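Local structure of probable arabinosyltransferase C (Mycobacterium tuberculosis, 3PTY) at residues T130-S135 and A241-R246; Y151-N156 and S220-V225; L164-A169 and R246-R251; E177-W182 and G194-F199. The protein probably polymerises arabinose into cell-wall arabinan as a membrane arabinosyltransferase, of which this chain is the C-terminal, lectin-like carbohydrate-binding domain. All coordinates share one frame; numbering follows the deposited sequence.

Interaction 1 of 4, residues T130-S135 and A241-R246; sequences TPVLGS and ALTPPR
P244 and P131 meet ring against ring at a slant, CG of P244 lying 3.7 Å from CD of P131. P244 also brings its CD to 3.4 Å from the carbonyl oxygen of P131, a buried oxygen that finds no hydrogen-bonding partner in the model and has carbon for its close neighbours across the contact. T243 supplies another of those carbons. With its OG1 set between backbone N and carbonyl carbon (chi1 52°), the hydroxyl reaches the carbonyl of T168 on the next strand, while CG2 is left to pack 4.0 Å from CG2 of T130 and 4.1 Å from CG2 of V132.

At the other end A241 sits opposite G134. Here the backbones come unusually near, CA to CA 3.8 Å, and the methyl of A241 rests against the glycine CA with no side chain in its way. Between these two ends L133 and L242 form an antiparallel hydrogen-bonded pair: L133 N gives to L242 O at 3.2 Å, and L242 N gives to L133 O at 2.9 Å.

Just beyond, S135 OG bonds to D231, a calcium ligand, so the strand end lies close to the metal site. The arrangement is a short antiparallel edge pairing, strand 133-134 lying outermost beside 240-242 in the large sheet of a lectin-like beta-sandwich.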
loop_
_atom_site.group_PDB
_atom_site.type_symbol
_atom_site.label_atom_id
_atom_site.label_comp_id
_atom_site.label_asym_id
_atom_site.label_seq_id
_atom_site.Cartn_x
_atom_site.Cartn_y
_atom_site.Cartn_z
ATOM N N THR A 130 -29.310 2.078 -11.631
ATOM C CA THR A 130 -28.145 2.699 -12.250
ATOM C C THR A 130 -27.884 2.165 -13.645
ATOM O O THR A 130 -27.239 1.134 -13.803
ATOM C CB THR A 130 -26.881 2.471 -11.404
ATOM O OG1 THR A 130 -27.168 2.772 -10.031
ATOM C CG2 THR A 130 -25.747 3.369 -11.893
ATOM N N PRO A 131 -28.384 2.870 -14.667
ATOM C CA PRO A 131 -28.046 2.498 -16.043
ATOM C C PRO A 131 -26.560 2.726 -16.288
ATOM O O PRO A 131 -25.945 3.570 -15.632
ATOM C CB PRO A 131 -28.852 3.482 -16.906
ATOM C CG PRO A 131 -29.441 4.488 -15.985
ATOM C CD PRO A 131 -29.109 4.148 -14.565
ATOM N N VAL A 132 -26.000 1.985 -17.235
ATOM C CA VAL A 132 -24.605 2.133 -17.624
ATOM C C VAL A 132 -24.557 2.119 -19.136
ATOM O O VAL A 132 -25.292 1.357 -19.758
ATOM C CB VAL A 132 -23.752 0.928 -17.156
ATOM C CG1 VAL A 132 -22.275 1.216 -17.381
ATOM C CG2 VAL A 132 -24.009 0.615 -15.710
ATOM N N LEU A 133 -23.699 2.947 -19.726
ATOM C CA LEU A 133 -23.425 2.874 -21.162
ATOM C C LEU A 133 -21.922 3.002 -21.423
ATOM O O LEU A 133 -21.266 3.888 -20.864
ATOM C CB LEU A 133 -24.190 3.962 -21.922
ATOM C CG LEU A 133 -25.714 3.817 -22.018
ATOM C CD1 LEU A 133 -26.328 5.042 -22.695
ATOM C CD2 LEU A 133 -26.123 2.520 -22.753
ATOM N N GLY A 134 -21.375 2.117 -22.259
ATOM C CA GLY A 134 -19.945 2.128 -22.543
ATOM C C GLY A 134 -19.607 1.885 -24.006
ATOM O O GLY A 134 -20.388 1.275 -24.740
ATOM N N SER A 135 -18.433 2.345 -24.430
ATOM C CA SER A 135 -18.036 2.239 -25.837
ATOM C C SER A 135 -16.992 1.156 -26.091
ATOM O O SER A 135 -16.432 1.085 -27.185
ATOM C CB SER A 135 -17.502 3.580 -26.345
ATOM O OG SER A 135 -16.309 3.926 -25.657
ATOM N N ALA A 241 -16.877 4.396 -20.316
ATOM C CA ALA A 241 -18.140 3.925 -19.750
ATOM C C ALA A 241 -18.625 4.931 -18.713
ATOM O O ALA A 241 -17.836 5.416 -17.901
ATOM C CB ALA A 241 -17.977 2.545 -19.119
ATOM N N LEU A 242 -19.920 5.240 -18.740
ATOM C CA LEU A 242 -20.481 6.268 -17.866
ATOM C C LEU A 242 -21.726 5.786 -17.143
ATOM O O LEU A 242 -22.390 4.851 -17.582
ATOM C CB LEU A 242 -20.850 7.525 -18.668
ATOM C CG LEU A 242 -19.746 8.241 -19.457
ATOM C CD1 LEU A 242 -20.348 9.379 -20.261
ATOM C CD2 LEU A 242 -18.662 8.758 -18.529
ATOM N N THR A 243 -22.034 6.448 -16.034
ATOM C CA THR A 243 -23.289 6.251 -15.320
ATOM C C THR A 243 -23.850 7.655 -15.116
ATOM O O THR A 243 -23.165 8.632 -15.422
ATOM C CB THR A 243 -23.059 5.563 -13.963
ATOM O OG1 THR A 243 -22.059 6.285 -13.236
ATOM C CG2 THR A 243 -22.593 4.116 -14.161
ATOM N N PRO A 244 -25.095 7.773 -14.621
ATOM C CA PRO A 244 -25.706 9.113 -14.572
ATOM C C PRO A 244 -25.100 10.053 -13.539
ATOM O O PRO A 244 -24.430 9.603 -12.609
ATOM C CB PRO A 244 -27.177 8.817 -14.230
ATOM C CG PRO A 244 -27.409 7.435 -14.771
ATOM C CD PRO A 244 -26.100 6.713 -14.441
ATOM N N PRO A 245 -25.349 11.364 -13.697
ATOM C CA PRO A 245 -24.757 12.377 -12.817
ATOM C C PRO A 245 -25.414 12.417 -11.444
ATOM O O PRO A 245 -26.612 12.149 -11.300
ATOM C CB PRO A 245 -25.028 13.692 -13.554
ATOM C CG PRO A 245 -26.252 13.413 -14.403
ATOM C CD PRO A 245 -26.177 11.949 -14.769
ATOM N N ARG A 246 -24.624 12.762 -10.437
ATOM C CA ARG A 246 -25.146 12.894 -9.088
ATOM C C ARG A 246 -24.426 13.986 -8.317
ATOM O O ARG A 246 -23.341 14.434 -8.704
ATOM C CB ARG A 246 -25.017 11.564 -8.341
ATOM C CG ARG A 246 -23.577 11.165 -8.019
ATOM C CD ARG A 246 -23.542 9.756 -7.442
ATOM N NE ARG A 246 -22.276 9.411 -6.793
ATOM C CZ ARG A 246 -21.292 8.741 -7.382
ATOM N NH1 ARG A 246 -21.410 8.359 -8.649
ATOM N NH2 ARG A 246 -20.182 8.451 -6.703
#

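Interaction 2 of 4, residues Y151-N156 and S220-V225; sequences YRLPTN and STATQV
Y151 and V225 run antiparallel as a hydrogen-bonded pair, Y151 N to V225 O at 2.8 Å and V225 N to Y151 O at 2.9 Å. R152 and Q224 follow as a non-hydrogen-bonded pair, where the CA of Q224 also comes 3.2 Å from the carbonyl oxygen of Y151. The third bond, L153 N to T223 O at 2.9 Å, is of another quality: the donor stands 39° out of the carbonyl plane, just past the last paired residues, where strand 144-152 ends. T223 and Q224 together face A183 on the far side, which makes a classic beta bulge beside this bond.

Among the side chains L153 does most of the work. With CG turned anti to the carbonyl carbon (chi1 -72°), both methyls are carried to V225, the side chains crossing at about a right angle and CD2 lying 3.8 Å from V225 CG1. The other branch, CD1, lies a similar distance from that same methyl and also reaches A222, 4.0 Å from its CB. Y151 takes a different course: its ring edge lies near V225 O, the oxygen in the ring plane 3.8 Å from CD1, and the rest of the ring runs on to P244 and P245. The polar ends of T223 and Q224 are both held by D185.

The pairing joins strands 144-152 and 224-231. On the far side of the latter runs strand 178-183, whose L180 and W182 touch V225, while W182 also meets A222; P154 leans on I247 of the loop after strand 240-242.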
loop_
_atom_site.group_PDB
_atom_site.type_symbol
_atom_site.label_atom_id
_atom_site.label_comp_id
_atom_site.label_asym_id
_atom_site.label_seq_id
_atom_site.Cartn_x
_atom_site.Cartn_y
_atom_site.Cartn_z
ATOM N N TYR A 151 -30.964 16.152 -17.073
ATOM C CA TYR A 151 -31.194 15.870 -15.662
ATOM C C TYR A 151 -31.425 17.180 -14.912
ATOM O O TYR A 151 -30.833 18.200 -15.242
ATOM C CB TYR A 151 -29.983 15.155 -15.064
ATOM C CG TYR A 151 -29.783 13.755 -15.590
ATOM C CD1 TYR A 151 -29.032 13.525 -16.742
ATOM C CD2 TYR A 151 -30.351 12.656 -14.940
ATOM C CE1 TYR A 151 -28.841 12.238 -17.227
ATOM C CE2 TYR A 151 -30.174 11.361 -15.427
ATOM C CZ TYR A 151 -29.420 11.163 -16.567
ATOM O OH TYR A 151 -29.220 9.890 -17.042
ATOM N N ARG A 152 -32.262 17.135 -13.884
ATOM C CA ARG A 152 -32.658 18.331 -13.157
ATOM C C ARG A 152 -31.661 18.643 -12.048
ATOM O O ARG A 152 -31.333 17.775 -11.233
ATOM C CB ARG A 152 -34.059 18.128 -12.576
ATOM C CG ARG A 152 -34.650 19.332 -11.831
ATOM C CD ARG A 152 -35.235 20.388 -12.780
ATOM N NE ARG A 152 -36.431 19.986 -13.542
ATOM C CZ ARG A 152 -37.235 18.956 -13.270
ATOM N NH1 ARG A 152 -37.018 18.163 -12.229
ATOM N NH2 ARG A 152 -38.282 18.716 -14.052
ATOM N N LEU A 153 -31.172 19.878 -12.015
ATOM C CA LEU A 153 -30.342 20.323 -10.895
ATOM C C LEU A 153 -31.245 20.647 -9.715
ATOM O O LEU A 153 -32.362 21.118 -9.903
ATOM C CB LEU A 153 -29.525 21.560 -11.271
ATOM C CG LEU A 153 -28.361 21.382 -12.246
ATOM C CD1 LEU A 153 -27.891 22.744 -12.746
ATOM C CD2 LEU A 153 -27.204 20.632 -11.592
ATOM N N PRO A 154 -30.761 20.397 -8.489
ATOM C CA PRO A 154 -31.560 20.632 -7.281
ATOM C C PRO A 154 -31.870 22.110 -7.065
ATOM O O PRO A 154 -31.085 22.981 -7.445
ATOM C CB PRO A 154 -30.643 20.144 -6.149
ATOM C CG PRO A 154 -29.579 19.338 -6.805
ATOM C CD PRO A 154 -29.410 19.907 -8.172
ATOM N N THR A 155 -33.019 22.380 -6.461
ATOM C CA THR A 155 -33.341 23.717 -5.991
ATOM C C THR A 155 -33.503 23.656 -4.477
ATOM O O THR A 155 -33.176 24.607 -3.765
ATOM C CB THR A 155 -34.628 24.252 -6.641
ATOM O OG1 THR A 155 -35.677 23.286 -6.493
ATOM C CG2 THR A 155 -34.398 24.513 -8.120
ATOM N N ASN A 156 -33.995 22.516 -3.996
ATOM C CA ASN A 156 -34.139 22.276 -2.565
ATOM C C ASN A 156 -32.774 22.055 -1.924
ATOM O O ASN A 156 -32.055 21.125 -2.283
ATOM C CB ASN A 156 -35.038 21.070 -2.321
ATOM N N SER A 220 -25.581 29.989 -11.905
ATOM C CA SER A 220 -26.719 29.896 -10.991
ATOM C C SER A 220 -28.071 29.802 -11.693
ATOM O O SER A 220 -29.046 29.339 -11.105
ATOM C CB SER A 220 -26.721 31.093 -10.035
ATOM O OG SER A 220 -26.906 32.303 -10.752
ATOM N N THR A 221 -28.130 30.244 -12.944
ATOM C CA THR A 221 -29.364 30.184 -13.713
ATOM C C THR A 221 -29.550 28.846 -14.431
ATOM O O THR A 221 -30.603 28.592 -15.004
ATOM C CB THR A 221 -29.387 31.264 -14.786
ATOM O OG1 THR A 221 -28.178 31.181 -15.547
ATOM C CG2 THR A 221 -29.503 32.651 -14.155
ATOM N N ALA A 222 -28.529 27.997 -14.434
ATOM C CA ALA A 222 -28.687 26.680 -15.042
ATOM C C ALA A 222 -29.696 25.868 -14.236
ATOM O O ALA A 222 -29.668 25.885 -13.008
ATOM C CB ALA A 222 -27.353 25.954 -15.106
ATOM N N THR A 223 -30.586 25.157 -14.920
ATOM C CA THR A 223 -31.552 24.312 -14.215
ATOM C C THR A 223 -31.423 22.841 -14.599
ATOM O O THR A 223 -31.961 21.968 -13.916
ATOM C CB THR A 223 -32.995 24.738 -14.516
ATOM O OG1 THR A 223 -33.181 24.790 -15.935
ATOM C CG2 THR A 223 -33.300 26.109 -13.899
ATOM N N GLN A 224 -30.728 22.573 -15.699
ATOM C CA GLN A 224 -30.614 21.213 -16.220
ATOM C C GLN A 224 -29.188 20.930 -16.679
ATOM O O GLN A 224 -28.478 21.843 -17.102
ATOM C CB GLN A 224 -31.581 21.013 -17.398
ATOM C CG GLN A 224 -33.016 21.409 -17.096
ATOM C CD GLN A 224 -33.966 21.145 -18.252
ATOM O OE1 GLN A 224 -33.721 20.277 -19.098
ATOM N NE2 GLN A 224 -35.069 21.888 -18.285
ATOM N N VAL A 225 -28.768 19.668 -16.600
ATOM C CA VAL A 225 -27.458 19.287 -17.117
ATOM C C VAL A 225 -27.560 17.984 -17.886
ATOM O O VAL A 225 -28.489 17.205 -17.678
ATOM C CB VAL A 225 -26.410 19.111 -15.999
ATOM C CG1 VAL A 225 -26.160 20.433 -15.278
ATOM C CG2 VAL A 225 -26.848 18.011 -15.017
#

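Interaction 3 of 4, residues L164-A169 and R246-R251; sequences LLVVTA and RIPRVR
R246 lays its guanidinium flat over V166, one methyl of the valine, CG1, sitting 3.6 Å from the plane and over its centre. The edge of the same group goes to T168: NH1 gives a nearly straight bond to OG1 at 2.8 Å, with the hydroxyl oxygen only 8° out of the guanidinium plane. R246 gets there although its CB points away from the strand, because CG is tucked between backbone N and carbonyl carbon (chi1 69°) and the chain then stays extended to NE. Water 1 accepts from T168 N, and weakly from NH1.

V166 uses its second branch on P248, crossing it at about a right angle with CG2 3.6 Å from the ring CG. L165 and I247 cross likewise, more loosely, CD2 to CG1 4.1 Å. The backbones add a single bridge, V166 N to R246 O at 2.7 Å and R246 N to V166 O at 2.9 Å.

E40 and N210 take the remaining guanidinium nitrogens of R246, and N210 also binds T168 OG1. Strand 164-171 thus has 209-214 on one flank and, on the other, strand 240-242 with the loop that continues it, while Y330 of strand 322-331, from the second sheet, packs on V166, R246 and P248.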
loop_
_atom_site.group_PDB
_atom_site.type_symbol
_atom_site.label_atom_id
_atom_site.label_comp_id
_atom_site.label_asym_id
_atom_site.label_seq_id
_atom_site.Cartn_x
_atom_site.Cartn_y
_atom_site.Cartn_z
ATOM N N LEU A 164 -20.025 19.097 -5.433
ATOM C CA LEU A 164 -19.493 18.511 -6.657
ATOM C C LEU A 164 -20.593 17.846 -7.455
ATOM O O LEU A 164 -21.534 17.294 -6.886
ATOM C CB LEU A 164 -18.476 17.422 -6.317
ATOM C CG LEU A 164 -17.230 17.780 -5.505
ATOM C CD1 LEU A 164 -16.508 16.499 -5.117
ATOM C CD2 LEU A 164 -16.317 18.695 -6.307
ATOM N N LEU A 165 -20.452 17.878 -8.775
ATOM C CA LEU A 165 -21.259 17.044 -9.649
ATOM C C LEU A 165 -20.357 15.870 -9.997
ATOM O O LEU A 165 -19.240 16.061 -10.486
ATOM C CB LEU A 165 -21.650 17.824 -10.904
ATOM C CG LEU A 165 -22.636 17.242 -11.925
ATOM C CD1 LEU A 165 -22.087 15.990 -12.603
ATOM C CD2 LEU A 165 -23.981 16.970 -11.292
ATOM N N VAL A 166 -20.821 14.658 -9.723
ATOM C CA VAL A 166 -19.963 13.487 -9.856
ATOM C C VAL A 166 -20.543 12.490 -10.841
ATOM O O VAL A 166 -21.754 12.282 -10.889
ATOM C CB VAL A 166 -19.746 12.807 -8.487
ATOM C CG1 VAL A 166 -19.139 11.409 -8.654
ATOM C CG2 VAL A 166 -18.867 13.687 -7.606
ATOM N N VAL A 167 -19.666 11.877 -11.629
ATOM C CA VAL A 167 -20.063 10.793 -12.512
ATOM C C VAL A 167 -19.099 9.628 -12.320
ATOM O O VAL A 167 -17.894 9.787 -12.478
ATOM C CB VAL A 167 -20.019 11.236 -13.988
ATOM C CG1 VAL A 167 -20.159 10.031 -14.913
ATOM C CG2 VAL A 167 -21.108 12.270 -14.259
ATOM N N THR A 168 -19.626 8.465 -11.962
ATOM C CA THR A 168 -18.796 7.261 -11.922
ATOM C C THR A 168 -18.523 6.763 -13.346
ATOM O O THR A 168 -19.456 6.554 -14.128
ATOM C CB THR A 168 -19.456 6.174 -11.078
ATOM O OG1 THR A 168 -19.527 6.632 -9.721
ATOM C CG2 THR A 168 -18.648 4.874 -11.137
ATOM N N ALA A 169 -17.246 6.591 -13.685
ATOM C CA ALA A 169 -16.845 6.278 -15.057
ATOM C C ALA A 169 -15.709 5.266 -15.085
ATOM O O ALA A 169 -14.980 5.117 -14.105
ATOM C CB ALA A 169 -16.407 7.566 -15.787
ATOM N N ARG A 246 -24.624 12.762 -10.437
ATOM C CA ARG A 246 -25.146 12.894 -9.088
ATOM C C ARG A 246 -24.426 13.986 -8.317
ATOM O O ARG A 246 -23.341 14.434 -8.704
ATOM C CB ARG A 246 -25.017 11.564 -8.341
ATOM C CG ARG A 246 -23.577 11.165 -8.019
ATOM C CD ARG A 246 -23.542 9.756 -7.442
ATOM N NE ARG A 246 -22.276 9.411 -6.793
ATOM C CZ ARG A 246 -21.292 8.741 -7.382
ATOM N NH1 ARG A 246 -21.410 8.359 -8.649
ATOM N NH2 ARG A 246 -20.182 8.451 -6.703
ATOM N N ILE A 247 -25.042 14.412 -7.220
ATOM C CA ILE A 247 -24.395 15.298 -6.256
ATOM C C ILE A 247 -24.314 14.538 -4.939
ATOM O O ILE A 247 -25.328 14.302 -4.291
ATOM C CB ILE A 247 -25.186 16.605 -6.068
ATOM C CG1 ILE A 247 -25.216 17.397 -7.386
ATOM C CG2 ILE A 247 -24.561 17.462 -4.961
ATOM C CD1 ILE A 247 -26.070 18.670 -7.312
ATOM N N PRO A 248 -23.103 14.135 -4.546
ATOM C CA PRO A 248 -22.964 13.176 -3.438
ATOM C C PRO A 248 -23.527 13.668 -2.114
ATOM O O PRO A 248 -23.302 14.817 -1.739
ATOM C CB PRO A 248 -21.446 13.002 -3.314
ATOM C CG PRO A 248 -20.925 13.300 -4.701
ATOM C CD PRO A 248 -21.808 14.446 -5.173
ATOM N N ARG A 249 -24.254 12.801 -1.415
ATOM C CA ARG A 249 -24.595 13.058 -0.023
ATOM C C ARG A 249 -23.518 12.393 0.829
ATOM O O ARG A 249 -23.229 11.216 0.647
ATOM C CB ARG A 249 -25.990 12.513 0.284
ATOM C CG ARG A 249 -27.061 13.114 -0.642
ATOM C CD ARG A 249 -28.464 12.650 -0.295
ATOM N NE ARG A 249 -28.897 13.154 1.004
ATOM C CZ ARG A 249 -30.064 12.860 1.568
ATOM N NH1 ARG A 249 -30.922 12.062 0.946
ATOM N NH2 ARG A 249 -30.372 13.365 2.755
ATOM N N VAL A 250 -22.913 13.144 1.743
ATOM C CA VAL A 250 -21.712 12.666 2.431
ATOM C C VAL A 250 -21.779 12.874 3.939
ATOM O O VAL A 250 -22.565 13.683 4.425
ATOM C CB VAL A 250 -20.427 13.373 1.907
ATOM C CG1 VAL A 250 -20.180 13.049 0.439
ATOM C CG2 VAL A 250 -20.524 14.883 2.116
ATOM N N ARG A 251 -20.948 12.121 4.659
ATOM C CA ARG A 251 -20.717 12.289 6.098
ATOM C C ARG A 251 -19.218 12.107 6.282
ATOM O O ARG A 251 -18.574 11.473 5.453
ATOM C CB ARG A 251 -21.453 11.211 6.897
ATOM C CG ARG A 251 -22.982 11.282 6.811
ATOM C CD ARG A 251 -23.613 9.900 7.039
ATOM N NE ARG A 251 -23.335 9.369 8.374
ATOM C CZ ARG A 251 -23.455 8.088 8.717
ATOM N NH1 ARG A 251 -23.846 7.186 7.827
ATOM N NH2 ARG A 251 -23.182 7.703 9.957
HETATM O O HOH W 1 -22.599 8.262 -11.343
#

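Interaction 4 of 4, residues E177-W182 and G194-F199; sequences EVRLQW and GGSMEF
S196 OG is gripped side-on by R179, which offers it two nitrogens: NE at 3.0 Å and NH2 at 2.9 Å. Both bonds are bent, near 140° at hydrogen, and the hydroxyl oxygen lies somewhat off the guanidinium plane. A turn at chi3 (62°) brings the arginine's end across to the neighbouring strand, where one guanidinium face lies over the M197-E198 peptide. The third nitrogen of R179, NH1, makes a salt bridge to E198 OE2 at 3.2 Å; carboxylate and guanidinium are turned steeply against each other, and the other carboxylate oxygen is bound by S175.

On the opposite face of the sheet W182 spreads over the backbone. The G195 carbonyl carbon sits 3.6 Å above the indole, over its centre, with S196 N nearer the rim; having no side chain, G195 lets the ring lie this close. M197 meets the indole at its edge in a Met-aromatic contact, SD 5.3 Å from the centroid of the six-membered ring. F199 closes the row, CZ 3.9 Å from L180 CB.

The backbones pair antiparallel, L180 with M197 and W182 with G195 hydrogen-bonded, Q181 with S196 non-hydrogen-bonded, and G194 N adds a bond to W182 O at 2.8 Å. Strand 224-231 flanks 178-183 on its other side, and 209-214 flanks 195-202; L165 of strand 164-171 packs on both L180 and F199.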
loop_
_atom_site.group_PDB
_atom_site.type_symbol
_atom_site.label_atom_id
_atom_site.label_comp_id
_atom_site.label_asym_id
_atom_site.label_seq_id
_atom_site.Cartn_x
_atom_site.Cartn_y
_atom_site.Cartn_z
ATOM N N GLU A 177 -12.830 14.563 -23.680
ATOM C CA GLU A 177 -13.748 13.600 -24.295
ATOM C C GLU A 177 -15.049 13.399 -23.520
ATOM O O GLU A 177 -15.990 12.801 -24.038
ATOM C CB GLU A 177 -13.067 12.247 -24.501
ATOM C CG GLU A 177 -11.999 12.245 -25.583
ATOM C CD GLU A 177 -11.282 10.911 -25.667
ATOM O OE1 GLU A 177 -11.799 9.997 -26.339
ATOM O OE2 GLU A 177 -10.202 10.774 -25.060
ATOM N N VAL A 178 -15.094 13.873 -22.278
ATOM C CA VAL A 178 -16.305 13.768 -21.469
ATOM C C VAL A 178 -16.620 15.124 -20.857
ATOM O O VAL A 178 -15.807 15.696 -20.131
ATOM C CB VAL A 178 -16.169 12.712 -20.345
ATOM C CG1 VAL A 178 -17.446 12.661 -19.501
ATOM C CG2 VAL A 178 -15.869 11.338 -20.931
ATOM N N ARG A 179 -17.793 15.652 -21.171
ATOM C CA ARG A 179 -18.142 16.981 -20.700
ATOM C C ARG A 179 -19.525 17.002 -20.093
ATOM O O ARG A 179 -20.366 16.161 -20.405
ATOM C CB ARG A 179 -18.049 18.001 -21.847
ATOM C CG ARG A 179 -16.654 18.082 -22.470
ATOM C CD ARG A 179 -16.549 19.209 -23.495
ATOM N NE ARG A 179 -16.774 20.495 -22.856
ATOM C CZ ARG A 179 -15.815 21.345 -22.497
ATOM N NH1 ARG A 179 -14.539 21.073 -22.735
ATOM N NH2 ARG A 179 -16.144 22.480 -21.904
ATOM N N LEU A 180 -19.738 17.968 -19.213
ATOM C CA LEU A 180 -21.041 18.225 -18.639
ATOM C C LEU A 180 -21.554 19.515 -19.257
ATOM O O LEU A 180 -20.901 20.552 -19.155
ATOM C CB LEU A 180 -20.904 18.419 -17.126
ATOM C CG LEU A 180 -22.171 18.767 -16.340
ATOM C CD1 LEU A 180 -22.982 17.518 -16.040
ATOM C CD2 LEU A 180 -21.799 19.483 -15.052
ATOM N N GLN A 181 -22.711 19.455 -19.904
ATOM C CA GLN A 181 -23.339 20.656 -20.440
ATOM C C GLN A 181 -24.463 21.092 -19.510
ATOM O O GLN A 181 -25.112 20.256 -18.887
ATOM C CB GLN A 181 -23.895 20.391 -21.841
ATOM C CG GLN A 181 -22.844 19.999 -22.868
ATOM C CD GLN A 181 -23.419 19.872 -24.266
ATOM O OE1 GLN A 181 -24.630 19.770 -24.440
ATOM N NE2 GLN A 181 -22.548 19.874 -25.273
ATOM N N TRP A 182 -24.680 22.401 -19.410
ATOM C CA TRP A 182 -25.783 22.931 -18.620
ATOM C C TRP A 182 -26.705 23.795 -19.470
ATOM O O TRP A 182 -26.345 24.216 -20.578
ATOM C CB TRP A 182 -25.270 23.732 -17.418
ATOM C CG TRP A 182 -24.364 24.879 -17.788
ATOM C CD1 TRP A 182 -24.730 26.065 -18.373
ATOM C CD2 TRP A 182 -22.951 24.957 -17.572
ATOM N NE1 TRP A 182 -23.623 26.865 -18.543
ATOM C CE2 TRP A 182 -22.520 26.207 -18.057
ATOM C CE3 TRP A 182 -22.004 24.086 -17.014
ATOM C CZ2 TRP A 182 -21.182 26.611 -18.002
ATOM C CZ3 TRP A 182 -20.671 24.490 -16.963
ATOM C CH2 TRP A 182 -20.278 25.739 -17.457
ATOM N N GLY A 194 -26.261 26.194 -22.523
ATOM C CA GLY A 194 -25.676 27.490 -22.230
ATOM C C GLY A 194 -24.170 27.453 -22.062
ATOM O O GLY A 194 -23.507 28.485 -22.112
ATOM N N GLY A 195 -23.620 26.260 -21.852
ATOM C CA GLY A 195 -22.189 26.127 -21.653
ATOM C C GLY A 195 -21.848 24.717 -21.218
ATOM O O GLY A 195 -22.734 23.863 -21.107
ATOM N N SER A 196 -20.569 24.468 -20.969
ATOM C CA SER A 196 -20.138 23.134 -20.567
ATOM C C SER A 196 -18.809 23.186 -19.838
ATOM O O SER A 196 -18.084 24.197 -19.890
ATOM C CB SER A 196 -20.027 22.223 -21.786
ATOM O OG SER A 196 -18.952 22.614 -22.612
ATOM N N MET A 197 -18.487 22.095 -19.148
ATOM C CA MET A 197 -17.212 21.994 -18.455
ATOM C C MET A 197 -16.680 20.573 -18.546
ATOM O O MET A 197 -17.399 19.645 -18.931
ATOM C CB MET A 197 -17.365 22.396 -16.986
ATOM C CG MET A 197 -18.292 21.482 -16.177
ATOM S SD MET A 197 -18.562 22.117 -14.516
ATOM C CE MET A 197 -16.869 22.233 -13.946
ATOM N N GLU A 198 -15.410 20.417 -18.206
ATOM C CA GLU A 198 -14.786 19.105 -18.129
ATOM C C GLU A 198 -14.811 18.619 -16.691
ATOM O O GLU A 198 -15.126 19.387 -15.780
ATOM C CB GLU A 198 -13.346 19.198 -18.627
ATOM C CG GLU A 198 -13.268 19.379 -20.124
ATOM C CD GLU A 198 -11.854 19.610 -20.605
ATOM O OE1 GLU A 198 -10.924 19.554 -19.775
ATOM O OE2 GLU A 198 -11.679 19.845 -21.817
ATOM N N PHE A 199 -14.487 17.343 -16.496
ATOM C CA PHE A 199 -14.409 16.751 -15.169
ATOM C C PHE A 199 -12.949 16.587 -14.788
ATOM O O PHE A 199 -12.094 16.419 -15.658
ATOM C CB PHE A 199 -15.030 15.346 -15.161
ATOM C CG PHE A 199 -16.531 15.325 -15.257
ATOM C CD1 PHE A 199 -17.157 15.302 -16.495
ATOM C CD2 PHE A 199 -17.310 15.297 -14.113
ATOM C CE1 PHE A 199 -18.536 15.270 -16.592
ATOM C CE2 PHE A 199 -18.689 15.258 -14.197
ATOM C CZ PHE A 199 -19.305 15.243 -15.441
HETATM O O HOH W 2 -13.761 15.502 -18.624
#

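All four contacts reach the large antiparallel sheet. Interactions 1 and 3 are wholly buried and share R246: strand 240-242 and the loop after it run alongside strand 164-171, with L242 packed on A169 between them. Interactions 2 and 4 are only partly buried and adjoin through strands 224-231 and 178-183. Chemistry follows place. Proline packing prevails in interaction 1, a buried arginine in interaction 3, leucine and valine in interaction 2, and interaction 4 sets an arginine network on one face against aromatic packing on the other. Further apolar contacts tie interaction 4 to the buried pair: V178 touches L242 of interaction 1, and F199 touches V167 of interaction 3.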